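Lon211 (Mycobacterium tuberculosis, PDB 6VBK) probably recognises and binds protein substrates, being the N-terminal substrate-binding domain of an ATP-dependent Lon protease. Local coordinates at residues Ala139-Gly144 / Leu201-Thr206; Ser169-Asn174 / Glu197-Val202; Pro15-Glu20 / Ala42-Ala47. One frame throughout, in Å; residues are numbered along the deposited sequence.

Interaction 1 of 3, residues Ala139-Gly144 / Leu201-Thr206; sequences AKEYKG and LVIGWT
Tyr-142 lays its ring against Val-202, and this meeting makes the tight part of the contact between helices 133-153 and 195-207. CG1 of Val-202 sits over one face of the ring as a CH-pi contact, 3.9 Å from the centroid and 17° off the ring normal. The other methyl, CG2, comes 3.4 Å from the phenolic OH, so the branched side chain grips both the ring and its polar end. Tyr-142 CG stands anti to the backbone N (chi1 177°), which brings the ring, although the CB bond starts off to one side, up against helix 195-207. At the ring edge, in its plane, Thr-206 OG1 approaches CE1 at 3.4 Å; the hydroxyl is turned to the carbonyl oxygen of Val-202, one turn back, so this polar atom can sit beside an aromatic edge. Ile-203 packs at the root of the side chain, its CG1 3.6 Å from Tyr-142 CB. Leu-171 and Ser-175 also touch the tyrosine, so the ring is buried among several elements of the helical region.

The solvent side is looser. Glu-141 is exposed and extended, and it crosses Ile-203 at about a right angle, with OE2 3.5 Å from CG2. Its charge is answered by Arg-207, one turn beyond Ile-203 on the same helix.

The short segments run nearly parallel, 25° apart, with axes 9.9 Å from each other. Dispersion and aromatic packing therefore carry most of the interface, while the charge pair from Glu-141 to Arg-207 ties the two helices together at its outer margin.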
loop_
_atom_site.group_PDB
_atom_site.type_symbol
_atom_site.label_atom_id
_atom_site.label_comp_id
_atom_site.label_asym_id
_atom_site.label_seq_id
_atom_site.Cartn_x
_atom_site.Cartn_y
_atom_site.Cartn_z
ATOM N N ALA B 139 17.403 -5.488 -25.441
ATOM C CA ALA B 139 16.408 -6.354 -26.063
ATOM C C ALA B 139 16.823 -6.751 -27.473
ATOM O O ALA B 139 16.656 -7.909 -27.872
ATOM C CB ALA B 139 15.045 -5.661 -26.079
ATOM N N LYS B 140 17.364 -5.802 -28.243
ATOM C CA LYS B 140 17.805 -6.111 -29.601
ATOM C C LYS B 140 18.939 -7.127 -29.593
ATOM O O LYS B 140 18.963 -8.050 -30.416
ATOM C CB LYS B 140 18.238 -4.829 -30.311
ATOM C CG LYS B 140 18.500 -4.990 -31.800
ATOM C CD LYS B 140 18.975 -3.681 -32.412
ATOM C CE LYS B 140 18.930 -3.724 -33.930
ATOM N NZ LYS B 140 19.349 -2.424 -34.526
ATOM N N GLU B 141 19.887 -6.977 -28.666
ATOM C CA GLU B 141 20.975 -7.942 -28.556
ATOM C C GLU B 141 20.466 -9.295 -28.076
ATOM O O GLU B 141 20.907 -10.341 -28.569
ATOM C CB GLU B 141 22.056 -7.409 -27.615
ATOM C CG GLU B 141 23.065 -8.457 -27.170
ATOM C CD GLU B 141 24.213 -7.866 -26.377
ATOM O OE1 GLU B 141 24.425 -6.637 -26.461
ATOM O OE2 GLU B 141 24.905 -8.628 -25.670
ATOM N N TYR B 142 19.531 -9.296 -27.123
ATOM C CA TYR B 142 19.037 -10.556 -26.577
ATOM C C TYR B 142 18.218 -11.338 -27.594
ATOM O O TYR B 142 18.198 -12.574 -27.549
ATOM C CB TYR B 142 18.208 -10.296 -25.319
ATOM C CG TYR B 142 17.595 -11.546 -24.733
ATOM C CD1 TYR B 142 18.393 -12.611 -24.337
ATOM C CD2 TYR B 142 16.222 -11.661 -24.574
ATOM C CE1 TYR B 142 17.838 -13.759 -23.803
ATOM C CE2 TYR B 142 15.658 -12.803 -24.038
ATOM C CZ TYR B 142 16.471 -13.849 -23.655
ATOM O OH TYR B 142 15.913 -14.988 -23.122
ATOM N N LYS B 143 17.539 -10.648 -28.515
ATOM C CA LYS B 143 16.755 -11.347 -29.527
ATOM C C LYS B 143 17.645 -12.189 -30.432
ATOM O O LYS B 143 17.281 -13.311 -30.802
ATOM C CB LYS B 143 15.943 -10.349 -30.352
ATOM C CG LYS B 143 14.735 -9.784 -29.625
ATOM C CD LYS B 143 13.979 -8.799 -30.498
ATOM C CE LYS B 143 12.773 -8.241 -29.767
ATOM N NZ LYS B 143 12.030 -7.243 -30.585
ATOM N N GLY B 144 18.819 -11.666 -30.793
ATOM C CA GLY B 144 19.732 -12.432 -31.624
ATOM C C GLY B 144 20.237 -13.691 -30.947
ATOM O O GLY B 144 20.477 -14.704 -31.608
ATOM N N LEU B 201 21.094 -9.864 -17.212
ATOM C CA LEU B 201 21.276 -11.167 -16.577
ATOM C C LEU B 201 21.086 -12.305 -17.574
ATOM O O LEU B 201 21.925 -13.207 -17.664
ATOM C CB LEU B 201 20.304 -11.329 -15.406
ATOM C CG LEU B 201 20.689 -10.708 -14.065
ATOM C CD1 LEU B 201 19.487 -10.651 -13.134
ATOM C CD2 LEU B 201 21.823 -11.489 -13.424
ATOM N N VAL B 202 19.984 -12.281 -18.330
ATOM C CA VAL B 202 19.667 -13.406 -19.206
ATOM C C VAL B 202 20.579 -13.426 -20.429
ATOM O O VAL B 202 20.840 -14.494 -20.996
ATOM C CB VAL B 202 18.177 -13.371 -19.602
ATOM C CG1 VAL B 202 17.872 -12.152 -20.461
ATOM C CG2 VAL B 202 17.778 -14.656 -20.317
ATOM N N ILE B 203 21.082 -12.264 -20.854
ATOM C CA ILE B 203 22.003 -12.227 -21.990
ATOM C C ILE B 203 23.281 -12.986 -21.660
ATOM O O ILE B 203 23.808 -13.739 -22.490
ATOM C CB ILE B 203 22.294 -10.770 -22.398
ATOM C CG1 ILE B 203 21.130 -10.198 -23.212
ATOM C CG2 ILE B 203 23.592 -10.671 -23.185
ATOM C CD1 ILE B 203 21.273 -8.722 -23.527
ATOM N N GLY B 204 23.793 -12.815 -20.440
ATOM C CA GLY B 204 24.984 -13.546 -20.039
ATOM C C GLY B 204 24.743 -15.039 -19.921
ATOM O O GLY B 204 25.580 -15.846 -20.337
ATOM N N TRP B 205 23.599 -15.429 -19.352
ATOM C CA TRP B 205 23.278 -16.849 -19.235
ATOM C C TRP B 205 23.036 -17.484 -20.597
ATOM O O TRP B 205 23.367 -18.657 -20.801
ATOM C CB TRP B 205 22.053 -17.043 -18.340
ATOM C CG TRP B 205 22.195 -16.441 -16.976
ATOM C CD1 TRP B 205 23.359 -16.133 -16.332
ATOM C CD2 TRP B 205 21.134 -16.062 -16.090
ATOM N NE1 TRP B 205 23.088 -15.591 -15.100
ATOM C CE2 TRP B 205 21.730 -15.537 -14.926
ATOM C CE3 TRP B 205 19.739 -16.120 -16.167
ATOM C CZ2 TRP B 205 20.980 -15.070 -13.849
ATOM C CZ3 TRP B 205 18.996 -15.656 -15.096
ATOM C CH2 TRP B 205 19.618 -15.139 -13.953
ATOM N N THR B 206 22.461 -16.729 -21.537
ATOM C CA THR B 206 22.199 -17.272 -22.866
ATOM C C THR B 206 23.493 -17.472 -23.643
ATOM O O THR B 206 23.652 -18.474 -24.349
ATOM C CB THR B 206 21.258 -16.347 -23.637
ATOM O OG1 THR B 206 20.160 -15.972 -22.796
ATOM C CG2 THR B 206 20.722 -17.047 -24.875
#

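Interaction 2 of 3, residues Ser169-Asn174 / Glu197-Val202; sequences STLADN and ERLELV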
loop_
_atom_site.group_PDB
_atom_site.type_symbol
_atom_site.label_atom_id
_atom_site.label_comp_id
_atom_site.label_asym_id
_atom_site.label_seq_id
_atom_site.Cartn_x
_atom_site.Cartn_y
_atom_site.Cartn_z
ATOM N N SER B 169 10.657 -6.074 -21.191
ATOM C CA SER B 169 10.316 -6.827 -19.989
ATOM C C SER B 169 9.627 -8.139 -20.346
ATOM O O SER B 169 9.959 -9.196 -19.797
ATOM C CB SER B 169 9.433 -5.981 -19.070
ATOM O OG SER B 169 9.153 -6.663 -17.861
ATOM N N THR B 170 8.663 -8.088 -21.269
ATOM C CA THR B 170 7.997 -9.307 -21.715
ATOM C C THR B 170 8.978 -10.246 -22.407
ATOM O O THR B 170 8.896 -11.470 -22.251
ATOM C CB THR B 170 6.840 -8.957 -22.650
ATOM O OG1 THR B 170 5.966 -8.024 -22.002
ATOM C CG2 THR B 170 6.053 -10.208 -23.021
ATOM N N LEU B 171 9.917 -9.685 -23.174
ATOM C CA LEU B 171 10.923 -10.503 -23.843
ATOM C C LEU B 171 11.797 -11.241 -22.837
ATOM O O LEU B 171 12.107 -12.424 -23.023
ATOM C CB LEU B 171 11.783 -9.627 -24.754
ATOM C CG LEU B 171 13.017 -10.279 -25.379
ATOM C CD1 LEU B 171 12.617 -11.382 -26.349
ATOM C CD2 LEU B 171 13.881 -9.232 -26.071
ATOM N N ALA B 172 12.210 -10.559 -21.768
ATOM C CA ALA B 172 13.055 -11.205 -20.770
ATOM C C ALA B 172 12.284 -12.269 -19.999
ATOM O O ALA B 172 12.813 -13.352 -19.726
ATOM C CB ALA B 172 13.636 -10.161 -19.816
ATOM N N ASP B 173 11.027 -11.986 -19.654
ATOM C CA ASP B 173 10.219 -12.930 -18.893
ATOM C C ASP B 173 9.789 -14.143 -19.708
ATOM O O ASP B 173 9.338 -15.130 -19.118
ATOM C CB ASP B 173 8.989 -12.224 -18.324
ATOM C CG ASP B 173 9.331 -11.318 -17.157
ATOM O OD1 ASP B 173 10.346 -11.586 -16.480
ATOM O OD2 ASP B 173 8.587 -10.345 -16.912
ATOM N N ASN B 174 9.915 -14.103 -21.036
ATOM C CA ASN B 174 9.608 -15.278 -21.842
ATOM C C ASN B 174 10.638 -16.386 -21.666
ATOM O O ASN B 174 10.392 -17.514 -22.107
ATOM C CB ASN B 174 9.497 -14.890 -23.320
ATOM C CG ASN B 174 8.776 -15.941 -24.151
ATOM O OD1 ASN B 174 9.406 -16.777 -24.799
ATOM N ND2 ASN B 174 7.447 -15.902 -24.132
ATOM N N GLU B 197 18.483 -4.863 -15.681
ATOM C CA GLU B 197 19.218 -5.913 -14.985
ATOM C C GLU B 197 18.859 -7.296 -15.515
ATOM O O GLU B 197 19.743 -8.131 -15.732
ATOM C CB GLU B 197 18.950 -5.834 -13.484
ATOM C CG GLU B 197 19.552 -4.629 -12.786
ATOM C CD GLU B 197 19.190 -4.579 -11.314
ATOM O OE1 GLU B 197 18.026 -4.255 -10.996
ATOM O OE2 GLU B 197 20.064 -4.880 -10.475
ATOM N N ARG B 198 17.566 -7.558 -15.728
ATOM C CA ARG B 198 17.140 -8.885 -16.166
ATOM C C ARG B 198 17.716 -9.229 -17.534
ATOM O O ARG B 198 18.287 -10.309 -17.725
ATOM C CB ARG B 198 15.615 -8.968 -16.197
ATOM C CG ARG B 198 14.959 -8.926 -14.833
ATOM C CD ARG B 198 13.634 -9.664 -14.860
ATOM N NE ARG B 198 12.792 -9.247 -15.975
ATOM C CZ ARG B 198 11.971 -8.205 -15.939
ATOM N NH1 ARG B 198 11.880 -7.468 -14.840
ATOM N NH2 ARG B 198 11.239 -7.900 -17.000
ATOM N N LEU B 199 17.557 -8.327 -18.505
ATOM C CA LEU B 199 18.140 -8.550 -19.825
ATOM C C LEU B 199 19.645 -8.757 -19.722
ATOM O O LEU B 199 20.195 -9.707 -20.286
ATOM C CB LEU B 199 17.813 -7.376 -20.749
ATOM C CG LEU B 199 16.369 -7.289 -21.245
ATOM C CD1 LEU B 199 16.091 -5.925 -21.849
ATOM C CD2 LEU B 199 16.094 -8.388 -22.260
ATOM N N GLU B 200 20.321 -7.883 -18.973
ATOM C CA GLU B 200 21.746 -8.038 -18.718
ATOM C C GLU B 200 22.059 -9.327 -17.963
ATOM O O GLU B 200 23.171 -9.851 -18.085
ATOM C CB GLU B 200 22.247 -6.801 -17.967
ATOM C CG GLU B 200 22.236 -5.491 -18.727
ATOM C CD GLU B 200 22.684 -4.328 -17.859
ATOM O OE1 GLU B 200 22.814 -4.521 -16.634
ATOM O OE2 GLU B 200 22.890 -3.218 -18.391
ATOM N N LEU B 201 21.094 -9.864 -17.212
ATOM C CA LEU B 201 21.276 -11.167 -16.577
ATOM C C LEU B 201 21.086 -12.305 -17.574
ATOM O O LEU B 201 21.925 -13.207 -17.664
ATOM C CB LEU B 201 20.304 -11.329 -15.406
ATOM C CG LEU B 201 20.689 -10.708 -14.065
ATOM C CD1 LEU B 201 19.487 -10.651 -13.134
ATOM C CD2 LEU B 201 21.823 -11.489 -13.424
ATOM N N VAL B 202 19.984 -12.281 -18.330
ATOM C CA VAL B 202 19.667 -13.406 -19.206
ATOM C C VAL B 202 20.579 -13.426 -20.429
ATOM O O VAL B 202 20.840 -14.494 -20.996
ATOM C CB VAL B 202 18.177 -13.371 -19.602
ATOM C CG1 VAL B 202 17.872 -12.152 -20.461
ATOM C CG2 VAL B 202 17.778 -14.656 -20.317
#
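Arg-198 reaches from helix 195-207 to the side of helix 168-173, where Ser-169 receives it. NH2 gives a hydrogen bond to Ser-169 OG, 2.6 Å long but bent, with an N-H...O angle of 134°. The hydroxyl oxygen lies close to the guanidinium plane. The same NH2 makes a weak bond to Ser-169 O at 3.3 Å, an oxygen that also accepts the helical bond from Asp-173 N. NH1 is satisfied by Thr-192 O. A bend at chi3 (-50°) turns the group back toward the neighbouring helix.

Asp-173 relates to the arginine differently. Its carboxylate lies over one face of the guanidinium, the two planes 19° apart, with OD1 3.4 Å from Arg-198 NE; no N-H points at it, so this is attraction of charges alone. Its stronger partner is Arg-105, whose NH2 forms a salt bridge with OD1, and both carboxylate oxygens have hydrogen-bond partners beyond the two segments.

Beside this polar cluster, Ala-172 CB touches Leu-199 CD2 at 3.9 Å. Alanine's small side chain lets the backbones close to 5.8 Å between Ala-172 CA and Leu-199 CA, while leucine fills the space toward helix 133-153.

Arg-198 and Arg-105 bring like charges close, which the carboxylate they share probably offsets, and the bonds to Ser-169 OG and Thr-192 O, on different nitrogens, probably hold the guanidinium of Arg-198 in its rotation.

Interaction 3 of 3, residues Pro15-Glu20 / Ala42-Ala47; sequences PVLPLE and AAIEAA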
loop_
_atom_site.group_PDB
_atom_site.type_symbol
_atom_site.label_atom_id
_atom_site.label_comp_id
_atom_site.label_asym_id
_atom_site.label_seq_id
_atom_site.Cartn_x
_atom_site.Cartn_y
_atom_site.Cartn_z
ATOM N N PRO B 15 -3.931 -15.642 -2.027
ATOM C CA PRO B 15 -3.565 -16.983 -1.561
ATOM C C PRO B 15 -2.322 -17.482 -2.279
ATOM O O PRO B 15 -2.140 -17.258 -3.478
ATOM C CB PRO B 15 -4.795 -17.825 -1.915
ATOM C CG PRO B 15 -5.362 -17.146 -3.115
ATOM C CD PRO B 15 -5.081 -15.671 -2.949
ATOM N N VAL B 16 -1.460 -18.162 -1.530
ATOM C CA VAL B 16 -0.190 -18.635 -2.070
ATOM C C VAL B 16 -0.407 -19.969 -2.771
ATOM O O VAL B 16 -0.851 -20.944 -2.154
ATOM C CB VAL B 16 0.869 -18.760 -0.966
ATOM C CG1 VAL B 16 2.117 -19.437 -1.511
ATOM C CG2 VAL B 16 1.208 -17.392 -0.404
ATOM N N LEU B 17 -0.092 -19.997 -4.065
ATOM C CA LEU B 17 -0.152 -21.257 -4.844
ATOM C C LEU B 17 1.299 -21.692 -5.053
ATOM O O LEU B 17 1.960 -21.131 -5.934
ATOM C CB LEU B 17 -0.875 -21.022 -6.172
ATOM C CG LEU B 17 -1.432 -22.278 -6.838
ATOM C CD1 LEU B 17 -2.518 -21.930 -7.840
ATOM C CD2 LEU B 17 -0.321 -23.073 -7.501
ATOM N N PRO B 18 1.840 -22.602 -4.218
ATOM C CA PRO B 18 3.237 -23.014 -4.324
ATOM C C PRO B 18 3.549 -23.847 -5.573
ATOM O O PRO B 18 2.754 -24.684 -5.934
ATOM C CB PRO B 18 3.437 -23.873 -3.069
ATOM C CG PRO B 18 2.066 -24.430 -2.789
ATOM C CD PRO B 18 1.125 -23.303 -3.154
ATOM N N LEU B 19 4.706 -23.575 -6.179
ATOM C CA LEU B 19 5.188 -24.310 -7.377
ATOM C C LEU B 19 6.448 -25.089 -6.980
ATOM O O LEU B 19 7.497 -24.448 -6.785
ATOM C CB LEU B 19 5.493 -23.300 -8.486
ATOM C CG LEU B 19 4.360 -22.334 -8.825
ATOM C CD1 LEU B 19 4.812 -21.308 -9.848
ATOM C CD2 LEU B 19 3.142 -23.087 -9.331
ATOM N N GLU B 20 6.332 -26.411 -6.830
ATOM C CA GLU B 20 7.492 -27.251 -6.433
ATOM C C GLU B 20 8.567 -27.157 -7.518
ATOM O O GLU B 20 9.750 -26.980 -7.170
ATOM C CB GLU B 20 7.052 -28.710 -6.311
ATOM C CG GLU B 20 5.909 -28.934 -5.335
ATOM C CD GLU B 20 6.324 -29.405 -3.952
ATOM O OE1 GLU B 20 7.218 -28.775 -3.354
ATOM O OE2 GLU B 20 5.754 -30.407 -3.481
ATOM N N ALA B 42 -6.546 -25.977 -3.011
ATOM C CA ALA B 42 -7.046 -25.129 -1.934
ATOM C C ALA B 42 -6.770 -23.659 -2.218
ATOM O O ALA B 42 -7.576 -22.790 -1.863
ATOM C CB ALA B 42 -6.425 -25.545 -0.601
ATOM N N ALA B 43 -5.634 -23.360 -2.854
ATOM C CA ALA B 43 -5.329 -21.980 -3.214
ATOM C C ALA B 43 -6.313 -21.451 -4.250
ATOM O O ALA B 43 -6.743 -20.294 -4.172
ATOM C CB ALA B 43 -3.895 -21.875 -3.733
ATOM N N ILE B 44 -6.686 -22.286 -5.222
ATOM C CA ILE B 44 -7.634 -21.856 -6.244
ATOM C C ILE B 44 -9.019 -21.657 -5.640
ATOM O O ILE B 44 -9.731 -20.707 -5.987
ATOM C CB ILE B 44 -7.658 -22.867 -7.405
ATOM C CG1 ILE B 44 -6.278 -22.946 -8.063
ATOM C CG2 ILE B 44 -8.725 -22.493 -8.425
ATOM C CD1 ILE B 44 -6.217 -23.881 -9.249
ATOM N N GLU B 45 -9.420 -22.540 -4.722
ATOM C CA GLU B 45 -10.740 -22.413 -4.110
ATOM C C GLU B 45 -10.793 -21.237 -3.145
ATOM O O GLU B 45 -11.822 -20.558 -3.043
ATOM C CB GLU B 45 -11.121 -23.713 -3.405
ATOM C CG GLU B 45 -11.514 -24.825 -4.360
ATOM C CD GLU B 45 -12.628 -24.409 -5.302
ATOM O OE1 GLU B 45 -13.589 -23.755 -4.840
ATOM O OE2 GLU B 45 -12.539 -24.726 -6.507
ATOM N N ALA B 46 -9.699 -20.983 -2.424
ATOM C CA ALA B 46 -9.626 -19.777 -1.605
ATOM C C ALA B 46 -9.673 -18.528 -2.473
ATOM O O ALA B 46 -10.262 -17.512 -2.085
ATOM C CB ALA B 46 -8.357 -19.793 -0.755
ATOM N N ALA B 47 -9.058 -18.585 -3.657
ATOM C CA ALA B 47 -9.118 -17.451 -4.573
ATOM C C ALA B 47 -10.523 -17.268 -5.130
ATOM O O ALA B 47 -10.988 -16.135 -5.296
ATOM C CB ALA B 47 -8.110 -17.636 -5.705
#
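The pyrrolidine ring of Pro-15, puckered rather than truly flat, presents its CB and CG to helix 38-50. CG lies 3.6 Å from the backbone oxygen Ala-43 O and 3.8 Å from Ala-47 CB, while CB is 4.2 Å from Ala-46 CB. The compact ring thus rests on Ala-43 and, a turn further on, Ala-46 and Ala-47, and Trp-120 of strand 120-125 touches both Pro-15 and Ala-46 beside it. Proline is well placed, since its rigid ring packs against the helix without a long flexible chain to order.

Next along the strand, Val-16 points away from the helix, its side chain packing on Val-69 and Val-121, and meets the helix through its backbone: Val-16 O is 3.6 Å from Ala-43 CB. Leu-17 faces the helix again. Its CB is 4.0 Å from Ala-43 CB, and with CG anti to the backbone N (chi1 -160°) the chain extends until CD1 lies 3.9 Å from Ile-44 CG1. Alanines on the helix face allow this closeness: the axes of the short segments approach to 7.7 Å. The contacts are apolar or van der Waals in kind, and the strand's peptide groups bond instead within the sheet, Leu-17 with Leu-67 and Val-69.

Running at 155° to strand 9-19, the helix heads back along it, and Val-66 of the parallel neighbour, strand 65-70, touches both Leu-17 and Ala-47. Such a helix covering two adjacent parallel strands is typical of a beta-alpha-beta crossover, here with strand 29-33 inserted ahead of the helix, within the sheet of this Lon substrate-binding domain.

Overall arrangement
Interactions 1 and 2 form one continuous patch of the helical part of the chain, their centres 7 Å apart. They share Leu-201 and Val-202 on helix 195-207, which packs on helix 133-153 and helix 168-173 in turn, and Leu-171 bridges them: its CG lies 3.6 Å from Tyr-142 CD2. Interaction 3 belongs to the sheet-rich part, across the chain's centre, with its centre about 33 Å from that of interaction 1 and 26 Å from that of interaction 2; nearest atoms are about 16 and 12 Å apart. Arg-105, on strand 96-112 of the sheet, pairs with Asp-173 and so links interaction 2 to the sheet region.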